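PDB 3UGS: undecaprenyl pyrophosphate synthase from Campylobacter jejuni, which probably condenses isopentenyl diphosphate with allylic diphosphates, using magnesium, to build the long undecaprenyl diphosphate chain. Local coordinates for residues Leu10-Asp15 and Ser52-Phe57; Met43-Glu48 and Glu208-Ile213; Leu56-Thr61 and Val128-Ser133; Met172-Asn177 and Ile194-Thr199. One frame throughout, in Å; residues are numbered along the deposited sequence.

Contact 1. Residues Leu10-Asp15 and Ser52-Phe57; sequences LAVVMD and SNLSLF. With FFT ((2Z,6Z)-3,7,11-trimethyldodeca-2,6,10-trien-1-yl dihydrogen phosphate), chain C.
Leu10 and Leu54, paired across two parallel strands, lay their side chains side by side and pointing the same way, CD2 of Leu10 lying 3.9 Å from CD1 of Leu54. CG of each leucine is anti to its own backbone N (chi1 176° and 173°), a shared setting that keeps the two chains aligned. Val12 continues this apolar face: its CG2 meets the same CD1 of Leu54, and its CB touches CD2 of Leu56 at 3.8 Å. Apolar residues suit a face buried under helix 34-48, which sets Leu42 on Leu10, Leu42 and Met43 on Leu54, and Met39 on Leu56. On the other face small residues pair, CB of Ala11 lying 4.1 Å from CB of Ser55; the Ser55 hydroxyl is hydrogen-bonded to His9 and Asn129.

Strands 9-14 and 53-60, linked through helix 34-48, form a beta-alpha-beta unit at the centre of the parallel sheet. Backbone bonds join them: Leu10 N to Asn53 O, Ser55 N to Leu10 O at 2.8 Å, and Val12 N to Ser55 O at 2.7 Å. The last, Phe57 N to Val12 O, is weak at 3.3 Å with an N-H...O angle of 133°, and here the strands begin to part.

At this C-terminal end, methyl C12 of the farnesyl phosphate sits 3.6 Å above the centre of the Phe57 ring, while Val13 CG2 reaches C14 of the ligand at 3.7 Å. Asp15, the probable magnesium ligand, has its carboxylate held by the backbone N-H groups of Asn177 and Ala178.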
# COMPACT_ATOMS: atom_id res chain seq x y z
N LEU A 10 -6.02 -6.88 11.99
CA LEU A 10 -6.29 -7.63 10.79
C LEU A 10 -7.20 -6.83 9.88
O LEU A 10 -8.27 -6.37 10.31
CB LEU A 10 -6.94 -8.96 11.14
CG LEU A 10 -7.39 -9.84 9.96
CD1 LEU A 10 -6.25 -10.27 9.04
CD2 LEU A 10 -8.12 -11.06 10.51
N ALA A 11 -6.76 -6.66 8.64
CA ALA A 11 -7.58 -5.98 7.62
C ALA A 11 -7.98 -6.96 6.51
O ALA A 11 -7.19 -7.81 6.06
CB ALA A 11 -6.87 -4.77 7.03
N VAL A 12 -9.22 -6.78 6.07
CA VAL A 12 -9.82 -7.67 5.10
C VAL A 12 -10.56 -6.93 4.01
O VAL A 12 -11.39 -6.04 4.26
CB VAL A 12 -10.79 -8.65 5.77
CG1 VAL A 12 -11.49 -9.51 4.73
CG2 VAL A 12 -10.06 -9.52 6.78
N VAL A 13 -10.25 -7.33 2.79
CA VAL A 13 -10.97 -6.88 1.63
C VAL A 13 -11.27 -8.05 0.72
O VAL A 13 -10.44 -8.92 0.47
CB VAL A 13 -10.25 -5.79 0.82
CG1 VAL A 13 -8.89 -6.27 0.35
CG2 VAL A 13 -11.14 -5.38 -0.39
N MET A 14 -12.49 -8.05 0.21
CA MET A 14 -12.93 -9.12 -0.72
C MET A 14 -13.09 -8.56 -2.11
O MET A 14 -13.30 -7.38 -2.29
CB MET A 14 -14.23 -9.75 -0.24
CG MET A 14 -14.18 -10.09 1.25
SD MET A 14 -15.79 -9.88 2.04
CE MET A 14 -15.36 -10.21 3.75
N ASP A 15 -12.95 -9.41 -3.10
CA ASP A 15 -13.19 -9.01 -4.48
C ASP A 15 -14.48 -8.22 -4.57
O ASP A 15 -15.53 -8.61 -4.11
CB ASP A 15 -13.28 -10.18 -5.42
CG ASP A 15 -11.93 -10.68 -5.85
OD1 ASP A 15 -11.92 -11.49 -6.81
OD2 ASP A 15 -10.89 -10.29 -5.25
N SER A 52 -7.20 -7.60 18.26
CA SER A 52 -8.06 -6.53 18.87
C SER A 52 -8.88 -5.76 17.81
O SER A 52 -9.96 -5.27 18.06
CB SER A 52 -7.25 -5.54 19.70
OG SER A 52 -6.32 -4.87 18.88
N ASN A 53 -8.33 -5.68 16.62
CA ASN A 53 -8.92 -4.86 15.56
C ASN A 53 -9.10 -5.62 14.28
O ASN A 53 -8.16 -6.27 13.80
CB ASN A 53 -8.09 -3.62 15.24
CG ASN A 53 -8.36 -2.49 16.17
OD1 ASN A 53 -9.09 -1.54 15.81
ND2 ASN A 53 -7.81 -2.57 17.39
N LEU A 54 -10.31 -5.50 13.75
CA LEU A 54 -10.69 -6.11 12.50
C LEU A 54 -11.27 -5.06 11.59
O LEU A 54 -12.28 -4.42 11.90
CB LEU A 54 -11.69 -7.25 12.70
CG LEU A 54 -12.28 -7.85 11.44
CD1 LEU A 54 -11.27 -8.69 10.66
CD2 LEU A 54 -13.54 -8.66 11.82
N SER A 55 -10.61 -4.91 10.45
CA SER A 55 -10.92 -3.85 9.52
C SER A 55 -11.47 -4.41 8.25
O SER A 55 -10.88 -5.29 7.62
CB SER A 55 -9.73 -2.95 9.26
OG SER A 55 -9.45 -2.12 10.40
N LEU A 56 -12.64 -3.88 7.89
CA LEU A 56 -13.40 -4.37 6.72
C LEU A 56 -13.70 -3.26 5.75
O LEU A 56 -13.95 -2.17 6.16
CB LEU A 56 -14.73 -5.05 7.11
CG LEU A 56 -14.60 -6.08 8.25
CD1 LEU A 56 -16.00 -6.49 8.70
CD2 LEU A 56 -13.72 -7.30 7.86
N PHE A 57 -13.66 -3.59 4.47
CA PHE A 57 -13.84 -2.63 3.39
C PHE A 57 -15.20 -2.80 2.75
O PHE A 57 -15.45 -3.72 2.02
CB PHE A 57 -12.76 -2.77 2.29
CG PHE A 57 -12.46 -1.48 1.56
CD1 PHE A 57 -13.25 -0.34 1.73
CD2 PHE A 57 -11.39 -1.39 0.70
CE1 PHE A 57 -12.94 0.84 1.07
CE2 PHE A 57 -11.08 -0.22 0.05
CZ PHE A 57 -11.85 0.89 0.23
O3 FFT C . -9.94 -4.41 -5.72
P FFT C . -11.41 -4.64 -5.96
O1 FFT C . -11.87 -5.99 -5.53
O2 FFT C . -11.80 -4.18 -7.36
O FFT C . -12.24 -3.64 -4.99
C14 FFT C . -12.29 -3.87 -3.56
C13 FFT C . -12.94 -2.71 -2.85
C11 FFT C . -14.01 -2.86 -2.06
C12 FFT C . -14.61 -1.68 -1.39
C10 FFT C . -14.58 -4.21 -1.75
C9 FFT C . -16.04 -4.30 -2.07
C8 FFT C . -16.48 -5.75 -2.04
C6 FFT C . -17.36 -6.20 -1.12
C7 FFT C . -17.82 -7.64 -1.10
C5 FFT C . -17.91 -5.25 -0.09
C4 FFT C . -19.30 -5.73 0.24
C3 FFT C . -20.10 -4.69 0.98
C1 FFT C . -21.21 -5.08 1.66
C2 FFT C . -21.64 -6.54 1.67
C FFT C . -22.01 -4.03 2.40
O HOH W 1 -14.22 -5.84 2.03

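Contact 2. Residues Met43-Glu48 and Glu208-Ile213; sequences MEVCME and EFKRII
Val45 directs its two methyl groups into the angle between the helices, where three residues of 208-213 receive them. CG1 of Val45 lies 3.7 Å from CD1 of Ile213 and 3.9 Å from CD of Lys210, and both methyls meet CB of Phe209, CG1 at 4.0 Å. The valine and isoleucine side chains run antiparallel alongside one another, whereas Val45 lies crosswise to Phe209. A short, beta-branched residue suits a meeting of this kind, since it presents two methyls to three partners at once.

On the solvent side of this apolar patch the contact turns polar. Lys210 bends at chi2, chi3 and chi4, bringing its CD against Val45 CG1 and carrying NZ to OE1 of Glu48 in a salt bridge; the modelled separation is too short to be taken literally. The glutamate is extended beyond CG, and its other oxygen, OE2, pairs with Lys206, so that two lysines hold one carboxylate at the exposed margin.

Farther out, Cys46 and Met43 of the first helix lean on Leu126, and Ile212 of the second packs on Tyr195. The axes of the two short segments approach to 10.2 Å at 43°; the helices are neighbours on one face of a parallel alpha/beta sheet.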
# COMPACT_ATOMS: atom_id res chain seq x y z
N MET A 43 -14.95 -13.40 13.19
CA MET A 43 -15.01 -12.58 14.45
C MET A 43 -14.68 -13.41 15.70
O MET A 43 -14.01 -12.98 16.63
CB MET A 43 -16.33 -11.85 14.61
CG MET A 43 -16.34 -10.47 13.95
SD MET A 43 -17.93 -9.78 13.46
CE MET A 43 -18.62 -9.44 15.06
N GLU A 44 -15.14 -14.64 15.68
CA GLU A 44 -14.81 -15.58 16.76
C GLU A 44 -13.30 -15.88 16.75
O GLU A 44 -12.64 -15.94 17.78
CB GLU A 44 -15.66 -16.86 16.66
N VAL A 45 -12.76 -16.06 15.55
CA VAL A 45 -11.30 -16.37 15.38
C VAL A 45 -10.41 -15.22 15.90
O VAL A 45 -9.38 -15.39 16.53
CB VAL A 45 -10.92 -16.68 13.92
CG1 VAL A 45 -9.41 -16.68 13.77
CG2 VAL A 45 -11.48 -18.02 13.51
N CYS A 46 -10.86 -14.02 15.63
CA CYS A 46 -10.16 -12.80 16.11
C CYS A 46 -10.06 -12.75 17.61
O CYS A 46 -9.02 -12.39 18.17
CB CYS A 46 -10.85 -11.53 15.60
SG CYS A 46 -10.49 -11.19 13.85
N MET A 47 -11.18 -13.05 18.24
CA MET A 47 -11.26 -13.09 19.74
C MET A 47 -10.35 -14.18 20.33
O MET A 47 -9.52 -13.95 21.20
CB MET A 47 -12.71 -13.30 20.22
CG MET A 47 -13.58 -12.06 20.00
SD MET A 47 -15.35 -12.28 20.13
CE MET A 47 -15.71 -11.07 21.41
N GLU A 48 -10.54 -15.37 19.79
CA GLU A 48 -9.77 -16.57 20.22
C GLU A 48 -8.27 -16.32 20.05
O GLU A 48 -7.46 -16.78 20.84
CB GLU A 48 -10.15 -17.83 19.41
CG GLU A 48 -11.59 -18.29 19.64
CD GLU A 48 -12.01 -19.44 18.72
OE1 GLU A 48 -11.13 -20.08 18.11
OE2 GLU A 48 -13.23 -19.69 18.61
N GLU A 208 -8.89 -22.52 8.49
CA GLU A 208 -8.14 -21.76 7.45
C GLU A 208 -7.68 -20.36 7.95
O GLU A 208 -6.51 -19.99 7.87
CB GLU A 208 -8.95 -21.63 6.17
CG GLU A 208 -8.26 -20.83 5.06
CD GLU A 208 -7.28 -21.65 4.23
OE1 GLU A 208 -7.05 -22.84 4.57
OE2 GLU A 208 -6.74 -21.10 3.23
N PHE A 209 -8.63 -19.61 8.47
CA PHE A 209 -8.31 -18.34 9.17
C PHE A 209 -7.16 -18.54 10.16
O PHE A 209 -6.18 -17.83 10.12
CB PHE A 209 -9.50 -17.71 9.92
CG PHE A 209 -10.58 -17.18 9.02
CD1 PHE A 209 -10.27 -16.40 7.90
CD2 PHE A 209 -11.93 -17.43 9.30
CE1 PHE A 209 -11.28 -15.91 7.07
CE2 PHE A 209 -12.95 -16.92 8.47
CZ PHE A 209 -12.61 -16.17 7.35
N LYS A 210 -7.31 -19.51 11.03
CA LYS A 210 -6.27 -19.82 12.05
C LYS A 210 -4.90 -20.13 11.42
O LYS A 210 -3.86 -19.75 11.93
CB LYS A 210 -6.63 -21.04 12.88
CG LYS A 210 -7.96 -21.00 13.58
CD LYS A 210 -7.86 -20.15 14.83
CE LYS A 210 -8.14 -20.95 16.07
NZ LYS A 210 -9.00 -20.12 16.97
N ARG A 211 -4.95 -20.87 10.34
CA ARG A 211 -3.72 -21.29 9.61
C ARG A 211 -2.91 -20.11 9.05
O ARG A 211 -1.70 -19.93 9.27
CB ARG A 211 -4.11 -22.19 8.46
CG ARG A 211 -3.05 -23.20 8.10
CD ARG A 211 -2.43 -22.93 6.75
NE ARG A 211 -3.39 -22.86 5.65
CZ ARG A 211 -3.21 -22.09 4.58
NH1 ARG A 211 -2.11 -21.36 4.47
NH2 ARG A 211 -4.11 -22.03 3.61
N ILE A 212 -3.65 -19.32 8.29
CA ILE A 212 -3.20 -18.04 7.73
C ILE A 212 -2.58 -17.17 8.84
O ILE A 212 -1.51 -16.58 8.71
CB ILE A 212 -4.37 -17.28 7.07
CG1 ILE A 212 -4.70 -17.91 5.70
CG2 ILE A 212 -4.06 -15.78 6.98
CD1 ILE A 212 -6.04 -17.50 5.11
N ILE A 213 -3.29 -17.13 9.94
CA ILE A 213 -2.79 -16.43 11.13
C ILE A 213 -1.45 -17.01 11.64
O ILE A 213 -0.55 -16.29 12.04
CB ILE A 213 -3.83 -16.40 12.27
CG1 ILE A 213 -4.79 -15.24 12.04
CG2 ILE A 213 -3.15 -16.25 13.61
CD1 ILE A 213 -6.14 -15.41 12.69

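Contact 3. Residues Leu56-Thr61 and Val128-Ser133; sequences LFAFST and VNLAIS. With FFT ((2Z,6Z)-3,7,11-trimethyldodeca-2,6,10-trien-1-yl dihydrogen phosphate), chain C.
Leu56 meets strand 128-131 with its CB and CD1. Its CB lies 4.1 Å from CD1 of Leu130; CG, set anti to the carbonyl carbon (chi1 -48°), carries the branch onward, and CD1 of Leu56 ends 4.0 Å from CG1 of Val128, the two side chains meeting at a slant. CD2 faces away from this strand. Ala58, farther along, is small enough for its CB to sit 3.5 Å from Ala131 O, with Leu130 and Ile132 beside it. Phe57 sets its ring edge, in plane, against that same oxygen, and its CD1 is 3.8 Å from CB of Ala131.

The backbones run parallel, with Leu56 N bonded to Asn129 O at 2.8 Å and Ala131 N to Leu56 O. Beyond these, Ala131 O accepts from both Ala58 N at 3.0 Å and Phe59 N at 3.2 Å, each donor in the carbonyl plane. This double acceptance by Ala131 O goes with the helical psi of Ala58 (-56°): a beta bulge in the strand, which turns the chain toward substrate-binding Ser60 and Thr61. Two N-H groups on one acceptor are consistent with the bulge being steadied by the neighbouring strand, and Ala58 O and Phe57 O each lie 3.6 Å from C5 of the bound prenyl chain.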
# COMPACT_ATOMS: atom_id res chain seq x y z
N LEU A 56 -12.64 -3.88 7.89
CA LEU A 56 -13.40 -4.37 6.72
C LEU A 56 -13.70 -3.26 5.75
O LEU A 56 -13.95 -2.17 6.16
CB LEU A 56 -14.73 -5.05 7.11
CG LEU A 56 -14.60 -6.08 8.25
CD1 LEU A 56 -16.00 -6.49 8.70
CD2 LEU A 56 -13.72 -7.30 7.86
N PHE A 57 -13.66 -3.59 4.47
CA PHE A 57 -13.84 -2.63 3.39
C PHE A 57 -15.20 -2.80 2.75
O PHE A 57 -15.45 -3.72 2.02
CB PHE A 57 -12.76 -2.77 2.29
CG PHE A 57 -12.46 -1.48 1.56
CD1 PHE A 57 -13.25 -0.34 1.73
CD2 PHE A 57 -11.39 -1.39 0.70
CE1 PHE A 57 -12.94 0.84 1.07
CE2 PHE A 57 -11.08 -0.22 0.05
CZ PHE A 57 -11.85 0.89 0.23
N ALA A 58 -16.06 -1.83 2.99
CA ALA A 58 -17.45 -1.90 2.47
C ALA A 58 -17.63 -1.15 1.16
O ALA A 58 -18.08 -1.70 0.17
CB ALA A 58 -18.42 -1.38 3.52
N PHE A 59 -17.28 0.13 1.21
CA PHE A 59 -17.49 1.08 0.10
C PHE A 59 -16.39 2.18 0.11
O PHE A 59 -16.05 2.80 1.14
CB PHE A 59 -18.88 1.75 0.20
CG PHE A 59 -19.32 2.49 -1.06
CD1 PHE A 59 -20.03 1.84 -2.05
CD2 PHE A 59 -19.05 3.84 -1.23
CE1 PHE A 59 -20.47 2.52 -3.20
CE2 PHE A 59 -19.45 4.52 -2.37
CZ PHE A 59 -20.15 3.86 -3.37
N SER A 60 -15.86 2.43 -1.07
CA SER A 60 -14.78 3.38 -1.19
C SER A 60 -15.17 4.65 -1.87
O SER A 60 -16.26 4.77 -2.40
CB SER A 60 -13.61 2.76 -1.96
OG SER A 60 -13.98 2.52 -3.30
N THR A 61 -14.24 5.61 -1.88
CA THR A 61 -14.49 6.91 -2.53
C THR A 61 -14.67 6.75 -4.05
O THR A 61 -15.52 7.37 -4.67
CB THR A 61 -13.42 7.97 -2.22
OG1 THR A 61 -12.09 7.39 -2.34
CG2 THR A 61 -13.66 8.56 -0.80
N VAL A 128 -14.52 -3.72 15.42
CA VAL A 128 -14.75 -3.82 14.00
C VAL A 128 -14.78 -2.44 13.34
O VAL A 128 -15.71 -1.63 13.49
CB VAL A 128 -16.04 -4.56 13.67
CG1 VAL A 128 -16.25 -4.56 12.15
CG2 VAL A 128 -16.00 -5.98 14.22
N ASN A 129 -13.70 -2.20 12.61
CA ASN A 129 -13.51 -0.94 11.83
C ASN A 129 -14.09 -1.10 10.41
O ASN A 129 -13.62 -1.90 9.60
CB ASN A 129 -12.05 -0.53 11.74
CG ASN A 129 -11.39 -0.44 13.10
OD1 ASN A 129 -11.88 0.28 13.96
ND2 ASN A 129 -10.28 -1.15 13.29
N LEU A 130 -15.12 -0.33 10.16
CA LEU A 130 -15.87 -0.42 8.91
C LEU A 130 -15.58 0.79 8.04
O LEU A 130 -15.95 1.94 8.36
CB LEU A 130 -17.38 -0.56 9.17
CG LEU A 130 -18.24 -1.04 7.99
CD1 LEU A 130 -17.84 -2.45 7.52
CD2 LEU A 130 -19.72 -1.02 8.38
N ALA A 131 -14.92 0.51 6.93
CA ALA A 131 -14.56 1.53 5.94
C ALA A 131 -15.65 1.77 4.91
O ALA A 131 -15.91 0.97 4.03
CB ALA A 131 -13.26 1.16 5.25
N ILE A 132 -16.29 2.92 5.05
CA ILE A 132 -17.48 3.29 4.21
C ILE A 132 -17.35 4.66 3.61
O ILE A 132 -17.13 5.63 4.33
CB ILE A 132 -18.81 3.32 4.98
CG1 ILE A 132 -18.89 2.16 5.93
CG2 ILE A 132 -19.99 3.29 4.03
CD1 ILE A 132 -19.99 2.35 6.97
N SER A 133 -17.53 4.72 2.30
CA SER A 133 -17.18 5.92 1.54
C SER A 133 -15.77 6.34 1.99
O SER A 133 -15.49 7.47 2.35
CB SER A 133 -18.15 7.07 1.80
OG SER A 133 -17.70 8.23 1.10
O3 FFT C . -9.94 -4.41 -5.72
P FFT C . -11.41 -4.64 -5.96
O1 FFT C . -11.87 -5.99 -5.53
O2 FFT C . -11.80 -4.18 -7.36
O FFT C . -12.24 -3.64 -4.99
C14 FFT C . -12.29 -3.87 -3.56
C13 FFT C . -12.94 -2.71 -2.85
C11 FFT C . -14.01 -2.86 -2.06
C12 FFT C . -14.61 -1.68 -1.39
C10 FFT C . -14.58 -4.21 -1.75
C9 FFT C . -16.04 -4.30 -2.07
C8 FFT C . -16.48 -5.75 -2.04
C6 FFT C . -17.36 -6.20 -1.12
C7 FFT C . -17.82 -7.64 -1.10
C5 FFT C . -17.91 -5.25 -0.09
C4 FFT C . -19.30 -5.73 0.24
C3 FFT C . -20.10 -4.69 0.98
C1 FFT C . -21.21 -5.08 1.66
C2 FFT C . -21.64 -6.54 1.67
C FFT C . -22.01 -4.03 2.40

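Contact 4. Residues Met172-Asn177 and Ile194-Thr199; sequences MLRVGN and IYFSET. With FFT ((2Z,6Z)-3,7,11-trimethyldodeca-2,6,10-trien-1-yl dihydrogen phosphate), chain C.
Arg174 has CG anti to its amide nitrogen (chi1 158°) and bends at chi2 and chi3, a course that first lays its methylenes beside Phe196 and then lifts the guanidinium to the ligand. CB of Arg174 touches CD1 of Phe196 at 3.5 Å, at the edge of the ring. At the far end NH1 donates to O1 of the farnesyl phosphate at 2.7 Å and NH2 to O3 at 2.8 Å. The phosphorus lies in the guanidinium plane, at its edge, so the paired bonds fix the rotation of both groups; arginine suits the site because it offers two parallel N-H donors with a positive charge. NH2 also binds Arg180 O.

On the opposite face Leu173 and Tyr195 lie side by side, Leu173 CD1 at the ring edge, 3.5 Å from Tyr195 CD2, under cover of Ile212 from helix 206-218. Backbone bonds run from Tyr195 N to Met172 O, Arg174 N to Tyr195 O, Ser197 N to Arg174 O and Gly176 N to Ser197 O at 3.1 Å. At the backbone angles of Gly176 (phi 151°, psi -168°) a CB would press against the carbonyl O of Val175; the chain turns there to bring Asn177 N to Asp15.

Strand 193-197 is outermost within its chain: Ile194 and Phe196 pack against Phe196 and Ile194 of the second subunit, to which Ile194 also makes backbone hydrogen bonds. The whole is a parallel strand pair whose C-terminal end carries the phosphate site of a cis-prenyltransferase.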
# COMPACT_ATOMS: atom_id res chain seq x y z
N MET A 172 -2.83 -7.80 6.11
CA MET A 172 -3.78 -7.43 5.06
C MET A 172 -4.14 -8.68 4.25
O MET A 172 -3.36 -9.17 3.45
CB MET A 172 -3.24 -6.33 4.15
CG MET A 172 -4.13 -5.96 2.98
SD MET A 172 -5.68 -5.19 3.46
CE MET A 172 -5.26 -3.49 3.75
N LEU A 173 -5.35 -9.14 4.47
CA LEU A 173 -5.91 -10.30 3.80
C LEU A 173 -6.88 -9.93 2.66
O LEU A 173 -7.92 -9.31 2.84
CB LEU A 173 -6.58 -11.22 4.82
CG LEU A 173 -7.27 -12.49 4.29
CD1 LEU A 173 -6.27 -13.59 3.91
CD2 LEU A 173 -8.22 -13.00 5.35
N ARG A 174 -6.50 -10.31 1.47
CA ARG A 174 -7.39 -10.21 0.30
C ARG A 174 -8.09 -11.57 0.10
O ARG A 174 -7.45 -12.60 -0.02
CB ARG A 174 -6.63 -9.80 -0.97
CG ARG A 174 -7.33 -10.16 -2.27
CD ARG A 174 -8.57 -9.30 -2.58
NE ARG A 174 -8.23 -7.90 -2.85
CZ ARG A 174 -9.01 -7.02 -3.50
NH1 ARG A 174 -10.21 -7.37 -3.93
NH2 ARG A 174 -8.58 -5.79 -3.70
N VAL A 175 -9.40 -11.55 0.12
CA VAL A 175 -10.18 -12.73 -0.25
C VAL A 175 -10.83 -12.51 -1.61
O VAL A 175 -11.81 -11.80 -1.78
CB VAL A 175 -11.26 -13.08 0.77
CG1 VAL A 175 -11.88 -14.42 0.40
CG2 VAL A 175 -10.67 -13.11 2.18
N GLY A 176 -10.28 -13.19 -2.58
CA GLY A 176 -10.74 -13.10 -3.95
C GLY A 176 -9.59 -13.37 -4.89
O GLY A 176 -8.53 -13.83 -4.47
N ASN A 177 -9.81 -13.08 -6.14
CA ASN A 177 -8.74 -13.18 -7.14
C ASN A 177 -7.95 -11.88 -7.48
O ASN A 177 -6.85 -11.93 -8.02
CB ASN A 177 -9.24 -13.82 -8.43
CG ASN A 177 -8.10 -14.29 -9.31
OD1 ASN A 177 -7.12 -14.90 -8.82
ND2 ASN A 177 -8.18 -13.96 -10.59
N ILE A 194 1.14 -9.11 3.75
CA ILE A 194 0.07 -9.21 2.77
C ILE A 194 -0.16 -10.64 2.34
O ILE A 194 0.78 -11.39 2.10
CB ILE A 194 0.33 -8.35 1.55
CG1 ILE A 194 0.21 -6.87 1.92
CG2 ILE A 194 -0.68 -8.64 0.47
CD1 ILE A 194 0.72 -5.96 0.83
N TYR A 195 -1.43 -11.01 2.28
CA TYR A 195 -1.79 -12.38 1.95
C TYR A 195 -3.02 -12.44 1.05
O TYR A 195 -4.08 -11.95 1.39
CB TYR A 195 -1.97 -13.23 3.21
CG TYR A 195 -2.13 -14.72 2.93
CD1 TYR A 195 -1.02 -15.55 2.74
CD2 TYR A 195 -3.39 -15.30 2.80
CE1 TYR A 195 -1.15 -16.91 2.46
CE2 TYR A 195 -3.54 -16.66 2.51
CZ TYR A 195 -2.41 -17.45 2.34
OH TYR A 195 -2.52 -18.79 2.07
N PHE A 196 -2.82 -13.05 -0.10
CA PHE A 196 -3.89 -13.30 -1.08
C PHE A 196 -4.43 -14.73 -0.98
O PHE A 196 -3.76 -15.67 -1.34
CB PHE A 196 -3.40 -13.09 -2.52
CG PHE A 196 -2.89 -11.70 -2.79
CD1 PHE A 196 -3.75 -10.59 -2.70
CD2 PHE A 196 -1.58 -11.50 -3.16
CE1 PHE A 196 -3.28 -9.31 -2.96
CE2 PHE A 196 -1.11 -10.22 -3.43
CZ PHE A 196 -1.96 -9.12 -3.33
N SER A 197 -5.63 -14.87 -0.44
CA SER A 197 -6.32 -16.18 -0.46
C SER A 197 -7.37 -16.20 -1.54
O SER A 197 -8.30 -15.39 -1.54
CB SER A 197 -6.95 -16.56 0.87
OG SER A 197 -7.90 -15.60 1.27
N GLU A 198 -7.20 -17.14 -2.46
CA GLU A 198 -8.05 -17.18 -3.67
C GLU A 198 -9.23 -18.15 -3.46
O GLU A 198 -9.14 -19.35 -3.63
CB GLU A 198 -7.26 -17.49 -4.92
CG GLU A 198 -6.17 -16.47 -5.16
CD GLU A 198 -5.27 -16.83 -6.33
OE1 GLU A 198 -4.08 -17.17 -6.10
OE2 GLU A 198 -5.74 -16.77 -7.50
N THR A 199 -10.32 -17.55 -3.07
CA THR A 199 -11.51 -18.25 -2.64
C THR A 199 -12.57 -17.19 -2.49
O THR A 199 -12.29 -16.01 -2.60
CB THR A 199 -11.30 -18.92 -1.27
OG1 THR A 199 -10.68 -17.99 -0.37
CG2 THR A 199 -10.42 -20.15 -1.40
O3 FFT C . -9.94 -4.41 -5.72
P FFT C . -11.41 -4.64 -5.96
O1 FFT C . -11.87 -5.99 -5.53
O2 FFT C . -11.80 -4.18 -7.36
O FFT C . -12.24 -3.64 -4.99
C14 FFT C . -12.29 -3.87 -3.56
C13 FFT C . -12.94 -2.71 -2.85
C11 FFT C . -14.01 -2.86 -2.06
C12 FFT C . -14.61 -1.68 -1.39
C10 FFT C . -14.58 -4.21 -1.75
C9 FFT C . -16.04 -4.30 -2.07
C8 FFT C . -16.48 -5.75 -2.04
C6 FFT C . -17.36 -6.20 -1.12
C7 FFT C . -17.82 -7.64 -1.10
C5 FFT C . -17.91 -5.25 -0.09
C4 FFT C . -19.30 -5.73 0.24
C3 FFT C . -20.10 -4.69 0.98
C1 FFT C . -21.21 -5.08 1.66
C2 FFT C . -21.64 -6.54 1.67
C FFT C . -22.01 -4.03 2.40

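Overall arrangement
Contacts 1, 3 and 4 belong to one parallel sheet, whereas contact 2 joins two helices that cover one of its faces. Contacts 1 and 3 share strand 53-60 and lie in the buried core, their centres about 4 and 6 Å from the centre of the chain; contact 4 is only partly buried, at the edge of the sheet next to the second subunit. Chemistry follows place: all three strand pairs share parallel backbone bonds, to which contact 4 adds a phosphate-binding arginine, while contact 2 combines a small apolar patch with a surface salt bridge. Contacts 1 and 2 touch through Leu54 and Met43, contacts 2 and 4 through Ile212 and Tyr195. The bound farnesyl phosphate touches contacts 1, 3 and 4.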